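Local coordinates for protein CmeC (Campylobacter jejuni, PDB 4MT4) that forms a trimeric outer membrane channel of the outer membrane factor family that probably serves as the exit duct for drug efflux, at residues S31-N36 and D259-I264; S144-E149 and E454-N459; L270-I275 and I443-G448. All coordinates share one frame; numbering follows the deposited sequence.

Contact 1: S31-N36 and D259-I264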
ATOM      1  N   SER B  31       6.604 -35.182   5.559  1.00111.09           N
ATOM      2  CA  SER B  31       5.184 -35.482   5.700  1.00109.45           C
ATOM      3  C   SER B  31       4.342 -34.256   5.370  1.00106.42           C
ATOM      4  O   SER B  31       4.757 -33.123   5.613  1.00103.37           O
ATOM      5  CB  SER B  31       4.870 -35.973   7.116  1.00103.21           C
ATOM      6  OG  SER B  31       5.028 -34.935   8.068  1.00105.64           O
ATOM      7  N   SER B  32       3.154 -34.488   4.818  1.00 97.13           N
ATOM      8  CA  SER B  32       2.260 -33.400   4.439  1.00 91.55           C
ATOM      9  C   SER B  32       1.643 -32.729   5.662  1.00 73.21           C
ATOM     10  O   SER B  32       1.783 -33.211   6.787  1.00 79.12           O
ATOM     11  CB  SER B  32       1.158 -33.909   3.507  1.00 85.19           C
ATOM     12  OG  SER B  32       1.668 -34.170   2.211  1.00100.02           O
ATOM     13  N   ILE B  33       0.960 -31.612   5.433  1.00 75.35           N
ATOM     14  CA  ILE B  33       0.366 -30.841   6.517  1.00 52.35           C
ATOM     15  C   ILE B  33      -1.142 -31.057   6.598  1.00 63.75           C
ATOM     16  O   ILE B  33      -1.846 -30.976   5.589  1.00 69.97           O
ATOM     17  CB  ILE B  33       0.654 -29.335   6.352  1.00 61.02           C
ATOM     18  CG1 ILE B  33       2.162 -29.090   6.273  1.00 56.45           C
ATOM     19  CG2 ILE B  33       0.036 -28.538   7.492  1.00 56.54           C
ATOM     20  CD1 ILE B  33       2.533 -27.643   6.048  1.00 65.15           C
ATOM     21  N   THR B  34      -1.633 -31.338   7.802  1.00 54.87           N
ATOM     22  CA  THR B  34      -3.064 -31.491   8.030  1.00 58.86           C
ATOM     23  C   THR B  34      -3.781 -30.154   7.877  1.00 68.60           C
ATOM     24  O   THR B  34      -3.206 -29.097   8.142  1.00 62.27           O
ATOM     25  CB  THR B  34      -3.357 -32.076   9.425  1.00 66.69           C
ATOM     26  OG1 THR B  34      -4.723 -31.818   9.779  1.00 83.00           O
ATOM     27  CG2 THR B  34      -2.445 -31.451  10.469  1.00 62.99           C
ATOM     28  N   LYS B  35      -5.039 -30.212   7.444  1.00 76.04           N
ATOM     29  CA  LYS B  35      -5.828 -29.014   7.166  1.00 74.36           C
ATOM     30  C   LYS B  35      -5.974 -28.114   8.392  1.00 69.75           C
ATOM     31  O   LYS B  35      -5.865 -26.894   8.290  1.00 66.86           O
ATOM     32  CB  LYS B  35      -7.212 -29.405   6.639  1.00 72.09           C
ATOM     33  CG  LYS B  35      -7.191 -30.138   5.306  1.00 82.36           C
ATOM     34  CD  LYS B  35      -6.765 -29.218   4.174  1.00 83.75           C
ATOM     35  CE  LYS B  35      -6.855 -29.920   2.827  1.00 80.40           C
ATOM     36  NZ  LYS B  35      -8.240 -30.375   2.520  1.00 80.17           N
ATOM     37  N   ASN B  36      -6.223 -28.722   9.547  1.00 56.18           N
ATOM     38  CA  ASN B  36      -6.327 -27.980  10.799  1.00 69.62           C
ATOM     39  C   ASN B  36      -5.086 -28.161  11.669  1.00 63.56           C
ATOM     40  O   ASN B  36      -5.158 -28.695  12.776  1.00 61.64           O
ATOM     41  CB  ASN B  36      -7.580 -28.405  11.570  1.00 69.91           C
ATOM     42  CG  ASN B  36      -7.727 -29.909  11.660  1.00 78.61           C
ATOM     43  OD1 ASN B  36      -6.843 -30.657  11.245  1.00 71.26           O
ATOM     44  ND2 ASN B  36      -8.848 -30.361  12.210  1.00 80.43           N
ATOM     45  N   ASP B 259       4.933 -32.485  13.510  1.00 85.62           N
ATOM     46  CA  ASP B 259       5.104 -33.136  12.215  1.00 87.45           C
ATOM     47  C   ASP B 259       5.059 -32.121  11.075  1.00 72.46           C
ATOM     48  O   ASP B 259       4.049 -31.988  10.385  1.00 85.13           O
ATOM     49  CB  ASP B 259       4.034 -34.211  12.007  1.00 98.40           C
ATOM     50  CG  ASP B 259       2.655 -33.761  12.455  1.00 96.39           C
ATOM     51  OD1 ASP B 259       2.486 -32.562  12.763  1.00 76.10           O
ATOM     52  OD2 ASP B 259       1.738 -34.608  12.495  1.00104.56           O
ATOM     53  N   ILE B 260       6.164 -31.408  10.885  1.00 57.19           N
ATOM     54  CA  ILE B 260       6.264 -30.409   9.829  1.00 65.37           C
ATOM     55  C   ILE B 260       7.455 -30.714   8.923  1.00 61.57           C
ATOM     56  O   ILE B 260       8.420 -31.342   9.358  1.00 64.42           O
ATOM     57  CB  ILE B 260       6.403 -28.984  10.408  1.00 66.28           C
ATOM     58  CG1 ILE B 260       7.669 -28.870  11.258  1.00 55.20           C
ATOM     59  CG2 ILE B 260       5.171 -28.613  11.219  1.00 59.89           C
ATOM     60  CD1 ILE B 260       7.903 -27.485  11.815  1.00 51.15           C
ATOM     61  N   PRO B 261       7.384 -30.281   7.652  1.00 70.17           N
ATOM     62  CA  PRO B 261       8.480 -30.500   6.702  1.00 69.15           C
ATOM     63  C   PRO B 261       9.811 -29.920   7.174  1.00 65.57           C
ATOM     64  O   PRO B 261       9.835 -28.903   7.867  1.00 59.82           O
ATOM     65  CB  PRO B 261       7.996 -29.779   5.440  1.00 62.89           C
ATOM     66  CG  PRO B 261       6.517 -29.811   5.540  1.00 67.72           C
ATOM     67  CD  PRO B 261       6.210 -29.670   7.002  1.00 66.97           C
ATOM     68  N   THR B 262      10.904 -30.576   6.799  1.00 62.44           N
ATOM     69  CA  THR B 262      12.243 -30.098   7.116  1.00 59.68           C
ATOM     70  C   THR B 262      12.996 -29.785   5.830  1.00 61.34           C
ATOM     71  O   THR B 262      14.127 -29.301   5.856  1.00 62.64           O
ATOM     72  CB  THR B 262      13.037 -31.129   7.937  1.00 60.94           C
ATOM     73  OG1 THR B 262      13.235 -32.315   7.158  1.00 66.93           O
ATOM     74  CG2 THR B 262      12.294 -31.483   9.217  1.00 51.05           C
ATOM     75  N   GLY B 263      12.354 -30.077   4.705  1.00 53.43           N
ATOM     76  CA  GLY B 263      12.904 -29.791   3.394  1.00 53.12           C
ATOM     77  C   GLY B 263      11.789 -29.375   2.453  1.00 60.22           C
ATOM     78  O   GLY B 263      10.613 -29.577   2.756  1.00 53.39           O
ATOM     79  N   ILE B 264      12.147 -28.794   1.313  1.00 48.63           N
ATOM     80  CA  ILE B 264      11.139 -28.321   0.374  1.00 58.74           C
ATOM     81  C   ILE B 264      10.428 -29.500  -0.291  1.00 63.06           C
ATOM     82  O   ILE B 264      11.029 -30.542  -0.551  1.00 63.84           O
ATOM     83  CB  ILE B 264      11.754 -27.388  -0.697  1.00 58.71           C
ATOM     84  CG1 ILE B 264      10.652 -26.707  -1.515  1.00 49.58           C
ATOM     85  CG2 ILE B 264      12.734 -28.142  -1.590  1.00 51.49           C
ATOM     86  CD1 ILE B 264      11.136 -25.538  -2.334  1.00 40.21           C
TER

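Contact 2: S144-E149 and E454-N459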
ATOM      1  N   SER B 144      -9.568 -16.211  -7.912  1.00 43.42           N
ATOM      2  CA  SER B 144     -10.239 -15.665  -6.738  1.00 47.40           C
ATOM      3  C   SER B 144     -10.432 -16.741  -5.674  1.00 41.49           C
ATOM      4  O   SER B 144     -10.461 -16.446  -4.480  1.00 40.77           O
ATOM      5  CB  SER B 144     -11.591 -15.054  -7.121  1.00 40.59           C
ATOM      6  OG  SER B 144     -12.500 -16.050  -7.555  1.00 40.02           O
ATOM      7  N   GLU B 145     -10.566 -17.989  -6.114  1.00 35.56           N
ATOM      8  CA  GLU B 145     -10.694 -19.113  -5.194  1.00 41.56           C
ATOM      9  C   GLU B 145      -9.373 -19.368  -4.475  1.00 45.42           C
ATOM     10  O   GLU B 145      -9.344 -19.599  -3.265  1.00 41.60           O
ATOM     11  CB  GLU B 145     -11.143 -20.373  -5.933  1.00 38.89           C
ATOM     12  CG  GLU B 145     -12.606 -20.373  -6.341  1.00 44.45           C
ATOM     13  CD  GLU B 145     -13.029 -21.682  -6.979  1.00 41.10           C
ATOM     14  OE1 GLU B 145     -12.319 -22.161  -7.888  1.00 50.46           O
ATOM     15  OE2 GLU B 145     -14.068 -22.234  -6.564  1.00 46.42           O
ATOM     16  N   TYR B 146      -8.281 -19.321  -5.232  1.00 42.08           N
ATOM     17  CA  TYR B 146      -6.948 -19.494  -4.671  1.00 45.95           C
ATOM     18  C   TYR B 146      -6.574 -18.311  -3.787  1.00 45.29           C
ATOM     19  O   TYR B 146      -5.847 -18.464  -2.805  1.00 46.22           O
ATOM     20  CB  TYR B 146      -5.917 -19.670  -5.786  1.00 37.82           C
ATOM     21  CG  TYR B 146      -6.077 -20.952  -6.575  1.00 46.56           C
ATOM     22  CD1 TYR B 146      -6.496 -22.123  -5.956  1.00 47.86           C
ATOM     23  CD2 TYR B 146      -5.811 -20.991  -7.938  1.00 49.91           C
ATOM     24  CE1 TYR B 146      -6.641 -23.296  -6.672  1.00 48.59           C
ATOM     25  CE2 TYR B 146      -5.954 -22.158  -8.661  1.00 39.55           C
ATOM     26  CZ  TYR B 146      -6.370 -23.308  -8.023  1.00 46.51           C
ATOM     27  OH  TYR B 146      -6.516 -24.474  -8.739  1.00 51.61           O
ATOM     28  N   ASP B 147      -7.072 -17.130  -4.147  1.00 43.94           N
ATOM     29  CA  ASP B 147      -6.867 -15.932  -3.339  1.00 45.18           C
ATOM     30  C   ASP B 147      -7.603 -16.045  -2.008  1.00 45.79           C
ATOM     31  O   ASP B 147      -7.148 -15.522  -0.994  1.00 36.57           O
ATOM     32  CB  ASP B 147      -7.332 -14.681  -4.087  1.00 38.32           C
ATOM     33  CG  ASP B 147      -6.322 -14.202  -5.111  1.00 40.77           C
ATOM     34  OD1 ASP B 147      -5.139 -14.586  -5.008  1.00 49.86           O
ATOM     35  OD2 ASP B 147      -6.707 -13.432  -6.016  1.00 50.56           O
ATOM     36  N   TYR B 148      -8.739 -16.734  -2.018  1.00 40.66           N
ATOM     37  CA  TYR B 148      -9.502 -16.957  -0.795  1.00 43.49           C
ATOM     38  C   TYR B 148      -8.778 -17.934   0.122  1.00 44.68           C
ATOM     39  O   TYR B 148      -8.738 -17.749   1.338  1.00 39.21           O
ATOM     40  CB  TYR B 148     -10.903 -17.480  -1.109  1.00 33.06           C
ATOM     41  CG  TYR B 148     -11.688 -17.889   0.120  1.00 38.23           C
ATOM     42  CD1 TYR B 148     -12.262 -16.935   0.950  1.00 34.86           C
ATOM     43  CD2 TYR B 148     -11.855 -19.229   0.449  1.00 43.99           C
ATOM     44  CE1 TYR B 148     -12.980 -17.304   2.075  1.00 42.05           C
ATOM     45  CE2 TYR B 148     -12.569 -19.607   1.570  1.00 41.82           C
ATOM     46  CZ  TYR B 148     -13.130 -18.641   2.380  1.00 45.68           C
ATOM     47  OH  TYR B 148     -13.845 -19.012   3.498  1.00 51.96           O
ATOM     48  N   GLU B 149      -8.211 -18.978  -0.472  1.00 41.58           N
ATOM     49  CA  GLU B 149      -7.430 -19.959   0.270  1.00 39.80           C
ATOM     50  C   GLU B 149      -6.189 -19.309   0.868  1.00 50.59           C
ATOM     51  O   GLU B 149      -5.799 -19.604   1.997  1.00 54.13           O
ATOM     52  CB  GLU B 149      -7.029 -21.127  -0.634  1.00 48.71           C
ATOM     53  CG  GLU B 149      -8.199 -21.932  -1.179  1.00 46.18           C
ATOM     54  CD  GLU B 149      -8.759 -22.922  -0.173  1.00 55.65           C
ATOM     55  OE1 GLU B 149      -8.390 -22.847   1.019  1.00 70.54           O
ATOM     56  OE2 GLU B 149      -9.564 -23.785  -0.578  1.00 67.01           O
ATOM     57  N   GLU B 454      -7.089 -30.875  -5.652  1.00 65.87           N
ATOM     58  CA  GLU B 454      -8.390 -31.206  -5.077  1.00 75.16           C
ATOM     59  C   GLU B 454      -9.513 -30.330  -5.627  1.00 78.38           C
ATOM     60  O   GLU B 454      -9.267 -29.355  -6.337  1.00 67.25           O
ATOM     61  CB  GLU B 454      -8.343 -31.081  -3.554  1.00 64.09           C
ATOM     62  CG  GLU B 454      -7.371 -32.032  -2.871  1.00 75.23           C
ATOM     63  CD  GLU B 454      -7.364 -31.870  -1.364  1.00 76.36           C
ATOM     64  OE1 GLU B 454      -8.149 -31.046  -0.850  1.00 85.18           O
ATOM     65  OE2 GLU B 454      -6.572 -32.564  -0.692  1.00 72.65           O
ATOM     66  N   ASP B 455     -10.749 -30.690  -5.294  1.00 74.06           N
ATOM     67  CA  ASP B 455     -11.910 -29.889  -5.668  1.00 62.43           C
ATOM     68  C   ASP B 455     -11.951 -28.629  -4.811  1.00 57.59           C
ATOM     69  O   ASP B 455     -12.428 -28.655  -3.677  1.00 53.01           O
ATOM     70  CB  ASP B 455     -13.203 -30.694  -5.505  1.00 68.22           C
ATOM     71  CG  ASP B 455     -14.389 -30.051  -6.204  1.00 74.19           C
ATOM     72  OD1 ASP B 455     -14.308 -28.858  -6.565  1.00 68.33           O
ATOM     73  OD2 ASP B 455     -15.413 -30.744  -6.385  1.00 77.85           O
ATOM     74  N   THR B 456     -11.446 -27.532  -5.364  1.00 54.80           N
ATOM     75  CA  THR B 456     -11.318 -26.281  -4.627  1.00 51.64           C
ATOM     76  C   THR B 456     -12.674 -25.723  -4.202  1.00 63.53           C
ATOM     77  O   THR B 456     -12.844 -25.287  -3.064  1.00 61.07           O
ATOM     78  CB  THR B 456     -10.581 -25.216  -5.458  1.00 55.20           C
ATOM     79  OG1 THR B 456      -9.376 -25.773  -5.996  1.00 64.38           O
ATOM     80  CG2 THR B 456     -10.237 -24.010  -4.595  1.00 50.19           C
ATOM     81  N   SER B 457     -13.637 -25.746  -5.119  1.00 46.09           N
ATOM     82  CA  SER B 457     -14.972 -25.222  -4.849  1.00 55.66           C
ATOM     83  C   SER B 457     -15.661 -26.000  -3.731  1.00 55.47           C
ATOM     84  O   SER B 457     -16.267 -25.415  -2.834  1.00 51.30           O
ATOM     85  CB  SER B 457     -15.828 -25.260  -6.117  1.00 50.50           C
ATOM     86  OG  SER B 457     -15.240 -24.488  -7.148  1.00 60.37           O
ATOM     87  N   LYS B 458     -15.558 -27.322  -3.793  1.00 52.98           N
ATOM     88  CA  LYS B 458     -16.125 -28.191  -2.771  1.00 51.19           C
ATOM     89  C   LYS B 458     -15.431 -27.980  -1.425  1.00 66.17           C
ATOM     90  O   LYS B 458     -16.077 -27.977  -0.377  1.00 55.23           O
ATOM     91  CB  LYS B 458     -16.018 -29.654  -3.204  1.00 61.26           C
ATOM     92  CG  LYS B 458     -16.217 -30.658  -2.090  1.00 78.23           C
ATOM     93  CD  LYS B 458     -16.004 -32.076  -2.586  1.00 77.24           C
ATOM     94  CE  LYS B 458     -15.865 -33.044  -1.426  1.00 86.55           C
ATOM     95  NZ  LYS B 458     -14.664 -32.739  -0.596  1.00 76.97           N
ATOM     96  N   ASN B 459     -14.114 -27.799  -1.466  1.00 56.14           N
ATOM     97  CA  ASN B 459     -13.341 -27.540  -0.257  1.00 55.72           C
ATOM     98  C   ASN B 459     -13.679 -26.190   0.365  1.00 58.22           C
ATOM     99  O   ASN B 459     -13.833 -26.083   1.580  1.00 53.30           O
ATOM    100  CB  ASN B 459     -11.842 -27.612  -0.552  1.00 51.00           C
ATOM    101  CG  ASN B 459     -11.348 -29.036  -0.718  1.00 58.92           C
ATOM    102  OD1 ASN B 459     -11.925 -29.973  -0.165  1.00 66.49           O
ATOM    103  ND2 ASN B 459     -10.273 -29.206  -1.479  1.00 66.88           N
TER

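Contact 3: L270-I275 and I443-G448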
ATOM      1  N   LEU B 270       2.019 -26.966  -6.311  1.00 53.36           N
ATOM      2  CA  LEU B 270       0.627 -27.378  -6.190  1.00 46.57           C
ATOM      3  C   LEU B 270       0.111 -27.243  -4.761  1.00 59.60           C
ATOM      4  O   LEU B 270      -1.043 -27.566  -4.483  1.00 54.20           O
ATOM      5  CB  LEU B 270       0.457 -28.824  -6.659  1.00 53.65           C
ATOM      6  CG  LEU B 270       0.908 -29.153  -8.083  1.00 55.54           C
ATOM      7  CD1 LEU B 270       0.771 -30.645  -8.349  1.00 51.37           C
ATOM      8  CD2 LEU B 270       0.117 -28.346  -9.099  1.00 44.23           C
ATOM      9  N   GLN B 271       0.961 -26.766  -3.857  1.00 54.76           N
ATOM     10  CA  GLN B 271       0.603 -26.728  -2.443  1.00 54.50           C
ATOM     11  C   GLN B 271       0.506 -25.318  -1.865  1.00 55.61           C
ATOM     12  O   GLN B 271       0.051 -25.139  -0.737  1.00 48.26           O
ATOM     13  CB  GLN B 271       1.606 -27.551  -1.636  1.00 48.98           C
ATOM     14  CG  GLN B 271       1.474 -29.047  -1.863  1.00 60.72           C
ATOM     15  CD  GLN B 271       2.606 -29.833  -1.243  1.00 50.61           C
ATOM     16  OE1 GLN B 271       3.736 -29.353  -1.161  1.00 49.88           O
ATOM     17  NE2 GLN B 271       2.309 -31.048  -0.800  1.00 46.21           N
ATOM     18  N   ARG B 272       0.928 -24.321  -2.635  1.00 51.10           N
ATOM     19  CA  ARG B 272       0.789 -22.930  -2.214  1.00 43.58           C
ATOM     20  C   ARG B 272      -0.294 -22.216  -3.020  1.00 47.45           C
ATOM     21  O   ARG B 272      -0.225 -22.160  -4.247  1.00 48.02           O
ATOM     22  CB  ARG B 272       2.118 -22.184  -2.345  1.00 45.00           C
ATOM     23  CG  ARG B 272       3.131 -22.506  -1.253  1.00 44.09           C
ATOM     24  CD  ARG B 272       4.371 -21.629  -1.376  1.00 41.72           C
ATOM     25  NE  ARG B 272       4.046 -20.210  -1.260  1.00 41.54           N
ATOM     26  CZ  ARG B 272       4.575 -19.391  -0.357  1.00 44.56           C
ATOM     27  NH1 ARG B 272       5.470 -19.847   0.508  1.00 48.15           N
ATOM     28  NH2 ARG B 272       4.217 -18.116  -0.324  1.00 34.28           N
ATOM     29  N   PRO B 273      -1.300 -21.665  -2.324  1.00 51.31           N
ATOM     30  CA  PRO B 273      -2.438 -20.978  -2.947  1.00 50.67           C
ATOM     31  C   PRO B 273      -2.027 -19.759  -3.774  1.00 45.03           C
ATOM     32  O   PRO B 273      -2.636 -19.490  -4.808  1.00 45.44           O
ATOM     33  CB  PRO B 273      -3.290 -20.552  -1.745  1.00 48.29           C
ATOM     34  CG  PRO B 273      -2.902 -21.482  -0.652  1.00 63.64           C
ATOM     35  CD  PRO B 273      -1.447 -21.760  -0.861  1.00 38.06           C
ATOM     36  N   ASP B 274      -1.002 -19.040  -3.324  1.00 41.93           N
ATOM     37  CA  ASP B 274      -0.575 -17.820  -4.000  1.00 40.97           C
ATOM     38  C   ASP B 274       0.080 -18.130  -5.342  1.00 47.26           C
ATOM     39  O   ASP B 274      -0.005 -17.335  -6.277  1.00 47.07           O
ATOM     40  CB  ASP B 274       0.378 -17.014  -3.113  1.00 28.07           C
ATOM     41  CG  ASP B 274       1.630 -17.782  -2.746  1.00 56.81           C
ATOM     42  OD1 ASP B 274       1.578 -19.029  -2.698  1.00 49.77           O
ATOM     43  OD2 ASP B 274       2.667 -17.131  -2.500  1.00 43.22           O
ATOM     44  N   ILE B 275       0.727 -19.288  -5.434  1.00 39.02           N
ATOM     45  CA  ILE B 275       1.337 -19.718  -6.686  1.00 47.26           C
ATOM     46  C   ILE B 275       0.256 -20.105  -7.690  1.00 40.32           C
ATOM     47  O   ILE B 275       0.345 -19.773  -8.875  1.00 42.45           O
ATOM     48  CB  ILE B 275       2.300 -20.905  -6.476  1.00 44.06           C
ATOM     49  CG1 ILE B 275       3.467 -20.493  -5.575  1.00 50.96           C
ATOM     50  CG2 ILE B 275       2.821 -21.416  -7.811  1.00 41.22           C
ATOM     51  CD1 ILE B 275       4.515 -21.574  -5.389  1.00 40.28           C
ATOM     52  N   ILE B 443       4.705 -23.948   8.410  1.00 45.48           N
ATOM     53  CA  ILE B 443       3.399 -24.411   7.954  1.00 52.19           C
ATOM     54  C   ILE B 443       2.813 -23.461   6.911  1.00 46.23           C
ATOM     55  O   ILE B 443       2.277 -23.898   5.891  1.00 42.10           O
ATOM     56  CB  ILE B 443       2.411 -24.553   9.133  1.00 53.22           C
ATOM     57  CG1 ILE B 443       2.924 -25.591  10.137  1.00 53.73           C
ATOM     58  CG2 ILE B 443       1.027 -24.934   8.629  1.00 44.99           C
ATOM     59  CD1 ILE B 443       2.057 -25.737  11.372  1.00 41.10           C
ATOM     60  N   LYS B 444       2.933 -22.162   7.169  1.00 44.61           N
ATOM     61  CA  LYS B 444       2.433 -21.143   6.253  1.00 46.23           C
ATOM     62  C   LYS B 444       3.166 -21.177   4.915  1.00 51.53           C
ATOM     63  O   LYS B 444       2.555 -21.044   3.856  1.00 47.34           O
ATOM     64  CB  LYS B 444       2.569 -19.751   6.875  1.00 45.50           C
ATOM     65  CG  LYS B 444       2.004 -18.625   6.019  1.00 54.55           C
ATOM     66  CD  LYS B 444       2.617 -17.279   6.381  1.00 63.99           C
ATOM     67  CE  LYS B 444       2.460 -16.967   7.860  1.00 65.78           C
ATOM     68  NZ  LYS B 444       3.061 -15.651   8.216  1.00 63.65           N
ATOM     69  N   ALA B 445       4.482 -21.359   4.973  1.00 49.50           N
ATOM     70  CA  ALA B 445       5.318 -21.339   3.775  1.00 46.80           C
ATOM     71  C   ALA B 445       5.060 -22.542   2.874  1.00 48.25           C
ATOM     72  O   ALA B 445       5.320 -22.494   1.673  1.00 42.87           O
ATOM     73  CB  ALA B 445       6.787 -21.280   4.160  1.00 40.35           C
ATOM     74  N   PHE B 446       4.546 -23.619   3.456  1.00 43.24           N
ATOM     75  CA  PHE B 446       4.278 -24.840   2.702  1.00 44.68           C
ATOM     76  C   PHE B 446       2.808 -24.961   2.308  1.00 42.45           C
ATOM     77  O   PHE B 446       2.370 -26.004   1.822  1.00 44.62           O
ATOM     78  CB  PHE B 446       4.709 -26.071   3.506  1.00 44.15           C
ATOM     79  CG  PHE B 446       6.181 -26.361   3.424  1.00 41.77           C
ATOM     80  CD1 PHE B 446       7.078 -25.690   4.236  1.00 43.57           C
ATOM     81  CD2 PHE B 446       6.667 -27.301   2.532  1.00 44.59           C
ATOM     82  CE1 PHE B 446       8.431 -25.951   4.163  1.00 38.09           C
ATOM     83  CE2 PHE B 446       8.020 -27.568   2.452  1.00 52.47           C
ATOM     84  CZ  PHE B 446       8.902 -26.891   3.271  1.00 54.07           C
ATOM     85  N   GLY B 447       2.049 -23.889   2.514  1.00 45.86           N
ATOM     86  CA  GLY B 447       0.674 -23.832   2.049  1.00 48.04           C
ATOM     87  C   GLY B 447      -0.389 -24.163   3.080  1.00 55.50           C
ATOM     88  O   GLY B 447      -1.581 -24.020   2.812  1.00 42.29           O
ATOM     89  N   GLY B 448       0.038 -24.614   4.254  1.00 44.86           N
ATOM     90  CA  GLY B 448      -0.881 -24.900   5.343  1.00 36.28           C
ATOM     91  C   GLY B 448      -1.830 -26.056   5.088  1.00 39.97           C
ATOM     92  O   GLY B 448      -2.868 -26.169   5.740  1.00 42.45           O
TER

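Contact 1: S31-N36 and D259-I264
Two loops of the CmeC periplasmic body meet here, at the Ser31-Ile33 end of one and Asp259-Pro261 of the other: residues 31-36 lead toward helix 44-56, and residues 259-264 belong to the link between helix 240-245 and helix 273-293. Neither segment is helix or strand, and the contact, burying 194 Å² in all, shows how non-regular chain can be held by van der Waals contact between the two segments. Its centre is the ring of Pro261. The backbone carbonyl oxygen of Ser31 approaches the ring methylenes, with Ser31 O 3.8 Å from Pro261 CG and 4.0 Å from Pro261 CD. Ile33 meets the same ring through its CG1 methylene, 4.2 Å from Pro261 CD, the two side chains crossing at about a right angle. Because CG1 of Ile33 stands anti to the carbonyl carbon and beside the backbone N (chi1 -57°), the longer branch is the one turned to the proline. Ser31 OG sits 3.9 Å from Asp259 O and 4.1 Å from Asp259 CB, a loose approach toward the solvent-facing side, where Asp259 is exposed. Thr262 OG1 is hydrogen-bonded to Asn18 O and Thr29 N, which ties residues 259-264 to the N-terminal chain. Ile260 packs on Ile439, Val442 and Ile443 of helix 411-445, while Ile264 touches Phe366 and Ile369 of helix 339-405 and also Leu244 of a second subunit.

Contact 2: S144-E149 and E454-N459
With CG anti to the carbonyl carbon (chi1 -74°) and the next torsion extended (chi2 -176°), Glu145 sends its carboxylate out from the long helix 129-195 toward the first turn of helix 456-463. Ser457 OG donates to Glu145 OE2 at 2.6 Å, using the syn lone pair of OE2. Next to this bond, the methyl of Thr456 rests on the Glu145 stem, CG2 to CB 4.0 Å, and also comes within 4.1 Å of Glu149 OE2, whose chain is bent at chi2 (-80°). The hydroxyl branch of Thr456 turns to Tyr146 instead, its OG1 lying 3.8 Å from Tyr146 CE1. Asp455 caps the short helix by a weak bond from Lys458 N, and Asn459 ND2 donates to Glu454 OE1 at 2.9 Å, tying the first turn to the residue before the cap. Ile460, one turn on from Thr456, also touches Glu145, Tyr148 and Glu149. A buried carboxylate is thus paired with an exposed serine hydroxyl; the Ser457 bond should favour ionised Glu145, whereas the closeness of Glu149 to Glu463, a like charge, probably raises the proton affinity of one of that pair.

Contact 3: L270-I275 and I443-G448
Arg272 lays its aliphatic chain along the backbone at the end of helix 411-445, with CD 3.3 Å from Ala445 O and CG 3.7 Å from the same oxygen. A bend at chi3 (60°) then brings the guanidinium round so that NH1 donates to Ala445 O at 2.9 Å. That bond is far from straight, 134° at the hydrogen, and the oxygen lies 30° out of the guanidinium plane. At another edge, NE and NH2 hold Asp274 side-on within the guanidinium plane, though NH2 meets OD2, 2.8 Å away, from above the carboxylate plane. NH2 also forms a salt bridge with Glu368 of helix 339-405, so two acids and a carbonyl together fix the rotation of the guanidinium. This is a junction of helix ends in the α-helical barrel of an outer membrane factor: Arg272 is the N-cap of helix 273-293, and Phe446 is the first residue to leave helical geometry after helix 411-445. There the chains come very close: Gly447, at positive phi, brings its CA to 3.1 Å from Gln271 O in a CH···O contact. Gln271 CB approaches Phe446 O at 3.9 Å, while its amide is hydrogen-bonded to Ser265 (through OE1) and Glu451 (through NE2). Pro273 CD lies 4.2 Å from Gly447 CA, its ring also touching Phe450 and Glu149 of helix 129-195.

The three contacts grade from surface to core. Contact 1 is a surface meeting of loops held by apolar and van der Waals touch, contact 2 is partly buried and turns on one short hydroxyl-carboxylate bond between helices, and contact 3 is buried, joined by an arginine-carbonyl bond and a close glycine backbone approach, with the arginine's charge met by acids. Contacts 1 and 3 share the end of helix 411-445, where Phe446 packs against Ile33 and Pro261. Pro273 of contact 3 also meets contact 2, at Tyr146 and Glu149. Contacts 1 and 2, about 20 Å apart between centres, are linked by a long, weak ion pair of Lys35 with Glu454.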